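Long-range contacts in Avidin/streptavidin (Shewanella denitrificans, PDB 3SZJ), which binds biotin in a pocket of an eight-stranded antiparallel barrel, as expected of an avidin, here in an assembly of two subunits: residues W13-G18 and D115-T120; Q46-P51 and N69-C74; T78-F83 and I93-Q98. One frame throughout, in Å; residues are numbered along the deposited sequence.

Contact 1. Residues W13-G18 and D115-T120. With BTN (biotin), chain C.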
loop_
_atom_site.group_PDB
_atom_site.type_symbol
_atom_site.label_atom_id
_atom_site.label_comp_id
_atom_site.label_asym_id
_atom_site.label_seq_id
_atom_site.Cartn_x
_atom_site.Cartn_y
_atom_site.Cartn_z
ATOM N N TRP A 13 -14.389 -3.658 9.607
ATOM C CA TRP A 13 -14.068 -2.326 10.105
ATOM C C TRP A 13 -14.781 -1.297 9.267
ATOM O O TRP A 13 -14.761 -1.407 8.041
ATOM C CB TRP A 13 -12.555 -2.079 10.013
ATOM C CG TRP A 13 -11.727 -3.183 10.570
ATOM C CD1 TRP A 13 -11.379 -4.371 9.946
ATOM C CD2 TRP A 13 -11.168 -3.254 11.899
ATOM N NE1 TRP A 13 -10.636 -5.155 10.809
ATOM C CE2 TRP A 13 -10.492 -4.490 12.004
ATOM C CE3 TRP A 13 -11.151 -2.377 12.999
ATOM C CZ2 TRP A 13 -9.816 -4.876 13.167
ATOM C CZ3 TRP A 13 -10.501 -2.776 14.159
ATOM C CH2 TRP A 13 -9.837 -4.014 14.228
ATOM N N VAL A 14 -15.391 -0.291 9.896
ATOM C CA VAL A 14 -16.169 0.731 9.143
ATOM C C VAL A 14 -15.628 2.129 9.425
ATOM O O VAL A 14 -15.357 2.456 10.591
ATOM C CB VAL A 14 -17.677 0.654 9.507
ATOM C CG1 VAL A 14 -17.923 0.939 10.987
ATOM C CG2 VAL A 14 -18.486 1.593 8.662
ATOM N N ASN A 15 -15.429 2.934 8.374
ATOM C CA ASN A 15 -14.889 4.275 8.594
ATOM C C ASN A 15 -15.956 5.341 8.723
ATOM O O ASN A 15 -17.154 5.032 8.727
ATOM C CB ASN A 15 -13.805 4.666 7.574
ATOM C CG ASN A 15 -14.344 4.962 6.188
ATOM O OD1 ASN A 15 -15.531 5.247 5.998
ATOM N ND2 ASN A 15 -13.454 4.906 5.190
ATOM N N GLN A 16 -15.513 6.594 8.855
ATOM C CA GLN A 16 -16.429 7.688 9.166
ATOM C C GLN A 16 -17.384 8.002 8.016
ATOM O O GLN A 16 -18.374 8.735 8.206
ATOM C CB GLN A 16 -15.635 8.941 9.542
ATOM C CG GLN A 16 -14.900 9.597 8.360
ATOM C CD GLN A 16 -13.684 8.795 7.864
ATOM O OE1 GLN A 16 -12.964 8.185 8.658
ATOM N NE2 GLN A 16 -13.473 8.784 6.547
ATOM N N ASP A 17 -17.076 7.478 6.825
ATOM C CA ASP A 17 -17.938 7.658 5.649
ATOM C C ASP A 17 -18.835 6.448 5.399
ATOM O O ASP A 17 -19.629 6.437 4.461
ATOM C CB ASP A 17 -17.093 7.958 4.414
ATOM C CG ASP A 17 -16.634 9.386 4.381
ATOM O OD1 ASP A 17 -17.443 10.264 3.995
ATOM O OD2 ASP A 17 -15.477 9.654 4.764
ATOM N N GLY A 18 -18.735 5.447 6.265
ATOM C CA GLY A 18 -19.542 4.250 6.114
ATOM C C GLY A 18 -18.934 3.132 5.268
ATOM O O GLY A 18 -19.584 2.101 5.025
ATOM N N ASP A 115 -8.563 8.396 7.106
ATOM C CA ASP A 115 -9.733 7.576 7.480
ATOM C C ASP A 115 -9.460 6.936 8.833
ATOM O O ASP A 115 -8.348 6.471 9.098
ATOM C CB ASP A 115 -9.950 6.399 6.533
ATOM C CG ASP A 115 -10.614 6.777 5.196
ATOM O OD1 ASP A 115 -11.232 7.874 5.069
ATOM O OD2 ASP A 115 -10.519 5.931 4.273
ATOM N N VAL A 116 -10.486 6.890 9.679
ATOM C CA VAL A 116 -10.431 6.124 10.918
ATOM C C VAL A 116 -11.527 5.082 10.841
ATOM O O VAL A 116 -12.706 5.435 10.612
ATOM C CB VAL A 116 -10.677 7.010 12.143
ATOM C CG1 VAL A 116 -9.423 7.834 12.457
ATOM C CG2 VAL A 116 -11.897 7.897 11.916
ATOM N N PHE A 117 -11.128 3.813 10.996
ATOM C CA PHE A 117 -12.038 2.664 10.967
ATOM C C PHE A 117 -12.285 2.150 12.380
ATOM O O PHE A 117 -11.346 2.067 13.190
ATOM C CB PHE A 117 -11.425 1.516 10.148
ATOM C CG PHE A 117 -11.196 1.831 8.699
ATOM C CD1 PHE A 117 -10.066 2.546 8.294
ATOM C CD2 PHE A 117 -12.129 1.458 7.735
ATOM C CE1 PHE A 117 -9.841 2.825 6.952
ATOM C CE2 PHE A 117 -11.901 1.743 6.384
ATOM C CZ PHE A 117 -10.754 2.439 6.005
ATOM N N SER A 118 -13.534 1.788 12.664
ATOM C CA SER A 118 -13.896 1.201 13.946
ATOM C C SER A 118 -14.358 -0.230 13.742
ATOM O O SER A 118 -15.005 -0.543 12.741
ATOM C CB SER A 118 -15.056 1.990 14.551
ATOM O OG SER A 118 -14.660 3.323 14.813
ATOM N N GLN A 119 -14.050 -1.107 14.701
ATOM C CA GLN A 119 -14.551 -2.489 14.639
ATOM C C GLN A 119 -16.075 -2.495 14.459
ATOM O O GLN A 119 -16.787 -1.621 14.987
ATOM C CB GLN A 119 -14.156 -3.248 15.907
ATOM C CG GLN A 119 -14.943 -2.830 17.155
ATOM C CD GLN A 119 -14.633 -3.722 18.339
ATOM O OE1 GLN A 119 -13.532 -3.686 18.878
ATOM N NE2 GLN A 119 -15.589 -4.556 18.722
ATOM N N THR A 120 -16.573 -3.449 13.685
ATOM C CA THR A 120 -18.021 -3.589 13.496
ATOM C C THR A 120 -18.408 -5.046 13.320
ATOM O O THR A 120 -17.637 -5.833 12.779
ATOM C CB THR A 120 -18.549 -2.747 12.283
ATOM O OG1 THR A 120 -19.986 -2.768 12.271
ATOM C CG2 THR A 120 -18.035 -3.295 10.950
HETATM C C11 BTN C . -12.238 6.321 -7.031
HETATM O O11 BTN C . -13.059 7.246 -6.853
HETATM O O12 BTN C . -11.208 6.534 -7.695
HETATM C C10 BTN C . -12.479 4.953 -6.452
HETATM C C9 BTN C . -13.063 5.030 -5.030
HETATM C C8 BTN C . -12.122 5.693 -4.034
HETATM C C7 BTN C . -12.693 5.768 -2.615
HETATM C C2 BTN C . -11.712 6.440 -1.637
HETATM S S1 BTN C . -10.479 5.427 -1.107
HETATM C C6 BTN C . -10.041 6.638 0.166
HETATM C C5 BTN C . -11.325 7.174 0.732
HETATM N N1 BTN C . -11.857 6.362 1.800
HETATM C C3 BTN C . -13.007 5.802 1.412
HETATM O O3 BTN C . -13.710 4.869 2.161
HETATM N N2 BTN C . -13.421 6.210 0.210
HETATM C C4 BTN C . -12.362 7.022 -0.384
HETATM O O HOH W 1 -12.924 9.447 2.691
#

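Contact 2. Residues Q46-P51 and N69-C74. With BTN (biotin), chain C.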
loop_
_atom_site.group_PDB
_atom_site.type_symbol
_atom_site.label_atom_id
_atom_site.label_comp_id
_atom_site.label_asym_id
_atom_site.label_seq_id
_atom_site.Cartn_x
_atom_site.Cartn_y
_atom_site.Cartn_z
ATOM N N GLN A 46 -18.888 2.931 -5.659
ATOM C CA GLN A 46 -19.548 2.723 -4.377
ATOM C C GLN A 46 -20.362 1.433 -4.397
ATOM O O GLN A 46 -20.830 1.000 -5.450
ATOM C CB GLN A 46 -20.479 3.895 -4.083
ATOM C CG GLN A 46 -19.790 5.161 -3.626
ATOM C CD GLN A 46 -20.791 6.183 -3.142
ATOM O OE1 GLN A 46 -21.873 5.827 -2.673
ATOM N NE2 GLN A 46 -20.453 7.454 -3.269
ATOM N N ASN A 47 -20.543 0.838 -3.220
ATOM C CA ASN A 47 -21.526 -0.241 -3.007
ATOM C C ASN A 47 -21.277 -1.540 -3.751
ATOM O O ASN A 47 -22.224 -2.280 -4.045
ATOM C CB ASN A 47 -22.961 0.214 -3.339
ATOM C CG ASN A 47 -23.327 1.534 -2.719
ATOM O OD1 ASN A 47 -23.220 1.729 -1.517
ATOM N ND2 ASN A 47 -23.789 2.450 -3.550
ATOM N N SER A 48 -20.018 -1.829 -4.059
ATOM C CA SER A 48 -19.646 -3.152 -4.587
ATOM C C SER A 48 -18.253 -3.508 -4.036
ATOM O O SER A 48 -17.465 -2.612 -3.710
ATOM C CB SER A 48 -19.681 -3.217 -6.126
ATOM O OG SER A 48 -18.688 -2.386 -6.711
ATOM N N PRO A 49 -17.954 -4.803 -3.896
ATOM C CA PRO A 49 -16.672 -5.185 -3.273
ATOM C C PRO A 49 -15.479 -5.145 -4.226
ATOM O O PRO A 49 -15.559 -5.635 -5.371
ATOM C CB PRO A 49 -16.921 -6.631 -2.813
ATOM C CG PRO A 49 -17.994 -7.137 -3.707
ATOM C CD PRO A 49 -18.790 -5.982 -4.217
ATOM N N TYR A 50 -14.389 -4.560 -3.725
ATOM C CA TYR A 50 -13.111 -4.489 -4.423
ATOM C C TYR A 50 -12.026 -5.233 -3.640
ATOM O O TYR A 50 -12.068 -5.322 -2.398
ATOM C CB TYR A 50 -12.722 -3.014 -4.618
ATOM C CG TYR A 50 -13.641 -2.341 -5.622
ATOM C CD1 TYR A 50 -14.833 -1.721 -5.225
ATOM C CD2 TYR A 50 -13.343 -2.372 -6.976
ATOM C CE1 TYR A 50 -15.696 -1.121 -6.172
ATOM C CE2 TYR A 50 -14.207 -1.800 -7.931
ATOM C CZ TYR A 50 -15.380 -1.188 -7.522
ATOM O OH TYR A 50 -16.231 -0.616 -8.445
ATOM N N PRO A 51 -11.049 -5.797 -4.362
ATOM C CA PRO A 51 -10.046 -6.665 -3.710
ATOM C C PRO A 51 -8.967 -5.871 -2.984
ATOM O O PRO A 51 -8.606 -4.780 -3.449
ATOM C CB PRO A 51 -9.436 -7.440 -4.896
ATOM C CG PRO A 51 -9.502 -6.416 -6.029
ATOM C CD PRO A 51 -10.849 -5.712 -5.827
ATOM N N ASN A 69 -13.655 -4.112 -10.639
ATOM C CA ASN A 69 -14.351 -5.381 -10.459
ATOM C C ASN A 69 -15.295 -5.550 -11.638
ATOM O O ASN A 69 -15.231 -4.755 -12.549
ATOM C CB ASN A 69 -15.060 -5.455 -9.092
ATOM C CG ASN A 69 -16.190 -4.448 -8.945
ATOM O OD1 ASN A 69 -16.643 -3.837 -9.920
ATOM N ND2 ASN A 69 -16.653 -4.267 -7.706
ATOM N N SER A 70 -16.175 -6.549 -11.622
ATOM C CA SER A 70 -17.055 -6.772 -12.784
ATOM C C SER A 70 -18.225 -5.795 -12.833
ATOM O O SER A 70 -18.997 -5.789 -13.813
ATOM C CB SER A 70 -17.575 -8.213 -12.802
ATOM O OG SER A 70 -18.377 -8.459 -11.677
ATOM N N VAL A 71 -18.360 -4.949 -11.816
ATOM C CA VAL A 71 -19.468 -3.981 -11.800
ATOM C C VAL A 71 -19.059 -2.571 -12.263
ATOM O O VAL A 71 -19.783 -1.923 -13.040
ATOM C CB VAL A 71 -20.348 -3.997 -10.472
ATOM C CG1 VAL A 71 -19.933 -5.036 -9.433
ATOM C CG2 VAL A 71 -20.650 -2.604 -9.906
ATOM N N GLU A 72 -17.883 -2.104 -11.823
ATOM C CA GLU A 72 -17.483 -0.725 -12.108
ATOM C C GLU A 72 -15.982 -0.576 -11.978
ATOM O O GLU A 72 -15.364 -1.179 -11.075
ATOM C CB GLU A 72 -18.203 0.242 -11.141
ATOM C CG GLU A 72 -18.000 1.726 -11.409
ATOM C CD GLU A 72 -18.779 2.616 -10.425
ATOM O OE1 GLU A 72 -19.560 2.088 -9.589
ATOM O OE2 GLU A 72 -18.594 3.844 -10.518
ATOM N N SER A 73 -15.414 0.250 -12.866
ATOM C CA SER A 73 -13.998 0.559 -12.825
ATOM C C SER A 73 -13.771 2.036 -12.577
ATOM O O SER A 73 -14.394 2.879 -13.240
ATOM C CB SER A 73 -13.364 0.213 -14.161
ATOM O OG SER A 73 -12.031 0.678 -14.192
ATOM N N CYS A 74 -12.855 2.349 -11.662
ATOM C CA CYS A 74 -12.488 3.747 -11.445
ATOM C C CYS A 74 -11.036 4.054 -11.817
ATOM O O CYS A 74 -10.563 5.172 -11.546
ATOM C CB CYS A 74 -12.775 4.170 -9.996
ATOM S SG CYS A 74 -14.555 4.234 -9.656
HETATM C C11 BTN C . -12.238 6.321 -7.031
HETATM O O11 BTN C . -13.059 7.246 -6.853
HETATM O O12 BTN C . -11.208 6.534 -7.695
HETATM C C10 BTN C . -12.479 4.953 -6.452
HETATM C C9 BTN C . -13.063 5.030 -5.030
HETATM C C8 BTN C . -12.122 5.693 -4.034
HETATM C C7 BTN C . -12.693 5.768 -2.615
HETATM C C2 BTN C . -11.712 6.440 -1.637
HETATM S S1 BTN C . -10.479 5.427 -1.107
HETATM C C6 BTN C . -10.041 6.638 0.166
HETATM C C5 BTN C . -11.325 7.174 0.732
HETATM N N1 BTN C . -11.857 6.362 1.800
HETATM C C3 BTN C . -13.007 5.802 1.412
HETATM O O3 BTN C . -13.710 4.869 2.161
HETATM N N2 BTN C . -13.421 6.210 0.210
HETATM C C4 BTN C . -12.362 7.022 -0.384
HETATM O O HOH W 2 -20.735 3.746 -7.800
HETATM O O HOH W 3 -19.865 -0.081 -7.758
#

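Contact 3. Residues T78-F83 and I93-Q98. With BTN (biotin), chain C.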
loop_
_atom_site.group_PDB
_atom_site.type_symbol
_atom_site.label_atom_id
_atom_site.label_comp_id
_atom_site.label_asym_id
_atom_site.label_seq_id
_atom_site.Cartn_x
_atom_site.Cartn_y
_atom_site.Cartn_z
ATOM N N THR A 78 -6.082 2.805 -4.302
ATOM C CA THR A 78 -5.862 3.491 -3.010
ATOM C C THR A 78 -4.975 2.646 -2.104
ATOM O O THR A 78 -5.099 1.422 -2.079
ATOM C CB THR A 78 -7.194 3.794 -2.307
ATOM O OG1 THR A 78 -7.974 4.584 -3.203
ATOM C CG2 THR A 78 -6.959 4.609 -1.012
ATOM N N SER A 79 -4.065 3.327 -1.405
ATOM C CA SER A 79 -3.197 2.721 -0.406
ATOM C C SER A 79 -3.427 3.413 0.934
ATOM O O SER A 79 -3.379 4.635 1.005
ATOM C CB SER A 79 -1.740 2.914 -0.836
ATOM O OG SER A 79 -0.822 2.443 0.127
ATOM N N TRP A 80 -3.657 2.624 1.979
ATOM C CA TRP A 80 -3.761 3.137 3.341
ATOM C C TRP A 80 -2.564 2.660 4.163
ATOM O O TRP A 80 -2.137 1.489 4.053
ATOM C CB TRP A 80 -5.013 2.587 4.024
ATOM C CG TRP A 80 -6.383 3.082 3.555
ATOM C CD1 TRP A 80 -7.170 4.036 4.164
ATOM C CD2 TRP A 80 -7.138 2.603 2.419
ATOM N NE1 TRP A 80 -8.374 4.177 3.473
ATOM C CE2 TRP A 80 -8.374 3.306 2.406
ATOM C CE3 TRP A 80 -6.897 1.621 1.426
ATOM C CZ2 TRP A 80 -9.364 3.049 1.442
ATOM C CZ3 TRP A 80 -7.873 1.388 0.455
ATOM C CH2 TRP A 80 -9.091 2.088 0.474
ATOM N N SER A 81 -2.049 3.554 5.017
ATOM C CA SER A 81 -1.043 3.191 6.029
ATOM C C SER A 81 -1.613 3.618 7.368
ATOM O O SER A 81 -2.115 4.736 7.485
ATOM C CB SER A 81 0.262 3.956 5.796
ATOM O OG SER A 81 0.789 3.691 4.514
ATOM N N GLY A 82 -1.512 2.771 8.387
ATOM C CA GLY A 82 -2.056 3.196 9.668
ATOM C C GLY A 82 -1.718 2.271 10.803
ATOM O O GLY A 82 -0.846 1.423 10.700
ATOM N N PHE A 83 -2.425 2.446 11.907
ATOM C CA PHE A 83 -2.053 1.715 13.121
ATOM C C PHE A 83 -3.308 1.434 13.923
ATOM O O PHE A 83 -4.274 2.218 13.916
ATOM C CB PHE A 83 -1.029 2.516 13.948
ATOM C CG PHE A 83 -1.478 3.921 14.230
ATOM C CD1 PHE A 83 -1.193 4.945 13.329
ATOM C CD2 PHE A 83 -2.238 4.213 15.383
ATOM C CE1 PHE A 83 -1.634 6.249 13.554
ATOM C CE2 PHE A 83 -2.687 5.521 15.630
ATOM C CZ PHE A 83 -2.393 6.550 14.715
ATOM N N ILE A 93 -8.687 1.489 13.663
ATOM C CA ILE A 93 -7.487 1.583 12.820
ATOM C C ILE A 93 -7.465 3.021 12.304
ATOM O O ILE A 93 -8.367 3.430 11.557
ATOM C CB ILE A 93 -7.480 0.574 11.635
ATOM C CG1 ILE A 93 -7.643 -0.882 12.098
ATOM C CG2 ILE A 93 -6.188 0.737 10.795
ATOM C CD1 ILE A 93 -7.897 -1.825 10.946
ATOM N N SER A 94 -6.435 3.773 12.684
ATOM C CA SER A 94 -6.302 5.156 12.216
ATOM C C SER A 94 -5.312 5.201 11.051
ATOM O O SER A 94 -4.188 4.691 11.165
ATOM C CB SER A 94 -5.818 6.042 13.365
ATOM O OG SER A 94 -5.670 7.379 12.927
ATOM N N THR A 95 -5.734 5.796 9.922
ATOM C CA THR A 95 -4.960 5.677 8.677
ATOM C C THR A 95 -4.802 7.010 7.948
ATOM O O THR A 95 -5.600 7.960 8.141
ATOM C CB THR A 95 -5.646 4.720 7.653
ATOM O OG1 THR A 95 -6.823 5.339 7.124
ATOM C CG2 THR A 95 -5.973 3.339 8.259
ATOM N N LEU A 96 -3.781 7.058 7.086
ATOM C CA LEU A 96 -3.654 8.100 6.064
ATOM C C LEU A 96 -3.651 7.363 4.735
ATOM O O LEU A 96 -3.007 6.307 4.590
ATOM C CB LEU A 96 -2.356 8.871 6.224
ATOM C CG LEU A 96 -2.239 9.643 7.543
ATOM C CD1 LEU A 96 -0.883 10.310 7.579
ATOM C CD2 LEU A 96 -3.368 10.698 7.665
ATOM N N TRP A 97 -4.359 7.907 3.750
ATOM C CA TRP A 97 -4.434 7.238 2.433
ATOM C C TRP A 97 -3.945 8.090 1.266
ATOM O O TRP A 97 -3.912 9.329 1.347
ATOM C CB TRP A 97 -5.836 6.716 2.116
ATOM C CG TRP A 97 -6.973 7.720 2.187
ATOM C CD1 TRP A 97 -7.807 7.936 3.244
ATOM C CD2 TRP A 97 -7.390 8.619 1.147
ATOM N NE1 TRP A 97 -8.704 8.944 2.937
ATOM C CE2 TRP A 97 -8.480 9.370 1.651
ATOM C CE3 TRP A 97 -6.949 8.850 -0.171
ATOM C CZ2 TRP A 97 -9.148 10.346 0.879
ATOM C CZ3 TRP A 97 -7.587 9.816 -0.925
ATOM C CH2 TRP A 97 -8.684 10.563 -0.395
ATOM N N GLN A 98 -3.609 7.399 0.166
ATOM C CA GLN A 98 -3.170 8.001 -1.080
ATOM C C GLN A 98 -3.906 7.288 -2.207
ATOM O O GLN A 98 -3.983 6.060 -2.208
ATOM C CB GLN A 98 -1.652 7.813 -1.259
ATOM C CG GLN A 98 -0.835 8.477 -0.172
ATOM C CD GLN A 98 0.669 8.483 -0.459
ATOM O OE1 GLN A 98 1.234 7.495 -0.935
ATOM N NE2 GLN A 98 1.320 9.565 -0.088
HETATM C C11 BTN C . -12.238 6.321 -7.031
HETATM O O11 BTN C . -13.059 7.246 -6.853
HETATM O O12 BTN C . -11.208 6.534 -7.695
HETATM C C10 BTN C . -12.479 4.953 -6.452
HETATM C C9 BTN C . -13.063 5.030 -5.030
HETATM C C8 BTN C . -12.122 5.693 -4.034
HETATM C C7 BTN C . -12.693 5.768 -2.615
HETATM C C2 BTN C . -11.712 6.440 -1.637
HETATM S S1 BTN C . -10.479 5.427 -1.107
HETATM C C6 BTN C . -10.041 6.638 0.166
HETATM C C5 BTN C . -11.325 7.174 0.732
HETATM N N1 BTN C . -11.857 6.362 1.800
HETATM C C3 BTN C . -13.007 5.802 1.412
HETATM O O3 BTN C . -13.710 4.869 2.161
HETATM N N2 BTN C . -13.421 6.210 0.210
HETATM C C4 BTN C . -12.362 7.022 -0.384
#

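Contact 1. Residues W13-G18 and D115-T120
Asn-15 and Asp-115 meet the ureido group of biotin side by side at the barrel seam. The ligand N1 donates to Asp-115 OD2 over 2.8 Å in an almost straight bond (175°), while Asn-15 ND2 gives a hydrogen to the ureido oxygen O3 at 3.0 Å. Behind this first shell lies Gln-16, from the turn after the first strand, whose amide reaches across to the last: NE2 meets Asp-115 OD1 at 2.8 Å, coming from above the carboxylate plane, and OE1 accepts from Val-116 N, in its own carbonyl plane, at 3.0 Å. A bend at chi2 (-72°) folds the chain back to make this two-ended grip, and NE2 also donates to Asp-17 OD2. Asn-15 is steadied in its turn: OD1 takes the backbone N of Asp-17, closing an Asx turn, and CB rests over one face of the Phe-117 ring, 3.8 Å from its centroid. Farther from the ligand, Val-14 and Ser-118 form a hydrogen-bonded antiparallel pair, and Trp-13 CB packs on Phe-117 CB at 3.8 Å. The contact joins the first and last strands of the barrel, 11-15 and 111-119, and so closes the sheet; strand 20-26 flanks the one and strand 91-101 the other.

Contact 2. Residues Q46-P51 and N69-C74
An Asx turn at Asn-69, in the loop that leads from strand 60-68 to strand 73-86, docks here against the chain entering strand 49-57, near the end of the biotin pocket that holds the ligand's valeryl tail. The Asn-69 amide works at both ends. Its CG stands between the backbone N and the carbonyl carbon (chi1 65°), which lets ND2 spend one N-H on Ser-48 OG and the other on Pro-49 O, each at 2.9 Å and each in the amide plane, while OD1 takes the backbone N of Val-71 and of Glu-72, the latter nearly along the C=O axis. Four hydrogen bonds thus fix the rotation of the group, and it lies stacked on the Tyr-50 ring, planes 14° apart, with ND2 3.3 Å from Tyr-50 CZ. The Tyr-50 hydroxyl in turn donates to Glu-72 O at 2.8 Å, a carbonyl lying at the ring edge. With an alanine here in place of Asn-69, Ser-48 OG and Pro-49 O would probably lose their shared donor, and the 69-72 turn is likely to drift from the tyrosine face. One water bridges Gln-46 O, Ser-48 OG and Glu-72 OE1, and a second links Gln-46 N to the same carboxylate oxygen, whose mate OE2 accepts from Cys-45 N. Cys-74 CB touches biotin C10 at 3.6 Å, and its sulfur forms a disulfide with Cys-45. In the sheet, Tyr-50 pairs through its backbone with Tyr-36 of strand 31-37 and meets Trp-67 of strand 60-68 edge-to-face, while Pro-51 packs on Trp-55 of the second subunit.

Contact 3. Residues T78-F83 and I93-Q98
Trp-97 is the cross-strand partner of Trp-80 in a non-hydrogen-bonded pair, and its side chain can be traced from the sheet into the barrel, to the ligand. CB sits over one face of the Trp-80 indole, 3.8 Å from the centroid of the five-membered ring, a CH-pi contact. With CG between the backbone N and the carbonyl carbon (chi1 55°), the ring swings away from its cross-strand partner toward biotin. CD1 still passes Trp-80 NE1 at 3.8 Å, and the two five-membered rings meet obliquely, planes at 57°. Farther out, CD2 and CE2 lie under biotin C6, which sits over the centre of the indole; CD2 is 3.5 Å from that carbon. CE2 also comes within 3.7 Å of biotin C5. Trp-80 reaches the thioether ring as well, its CZ2 3.7 Å from S1, while its NE1 donates to Asp-115 OD2. Thr-95 OG1 stands at the edge of the Trp-80 ring, 3.3 Å from CD1, and is hydrogen-bonded to Asp-115 O. Thr-78 OG1 approaches S1 at 3.4 Å and is hydrogen-bonded to Trp-67 NE1. Six backbone hydrogen bonds join the strands, in pairs at Ser-79 with Gln-98, Ser-81 with Leu-96 and Phe-83 with Ser-94. At Gly-82 a CB would collide with Ser-94 O and the Thr-95 methyl. The outward residues, Ser-79, Ser-81 and Leu-96 among them, meet the second subunit. Tryptophans lining the bicyclic rings of biotin are a hallmark of avidin pockets.

In the fold
All three contacts belong to one closed, up-and-down antiparallel barrel, and each touches the same biotin. Contact 1 ties the first strand to the last, so contacts 2 and 3 are nested within the loop it closes; contact 2 ends before contact 3 begins, and both use strand 73-86. The centres of contacts 1 and 3 lie about 12 Å apart and the two touch, through neighbouring strands 91-101 and 111-119. Contact 2 stands farther off, about 19 Å from contact 1 and 20 Å from contact 3, centre to centre. Among the three, ureido group, thioether ring and tail are met mainly by contacts 1, 3 and 2 respectively, while contacts 2 and 3 also reach the second subunit.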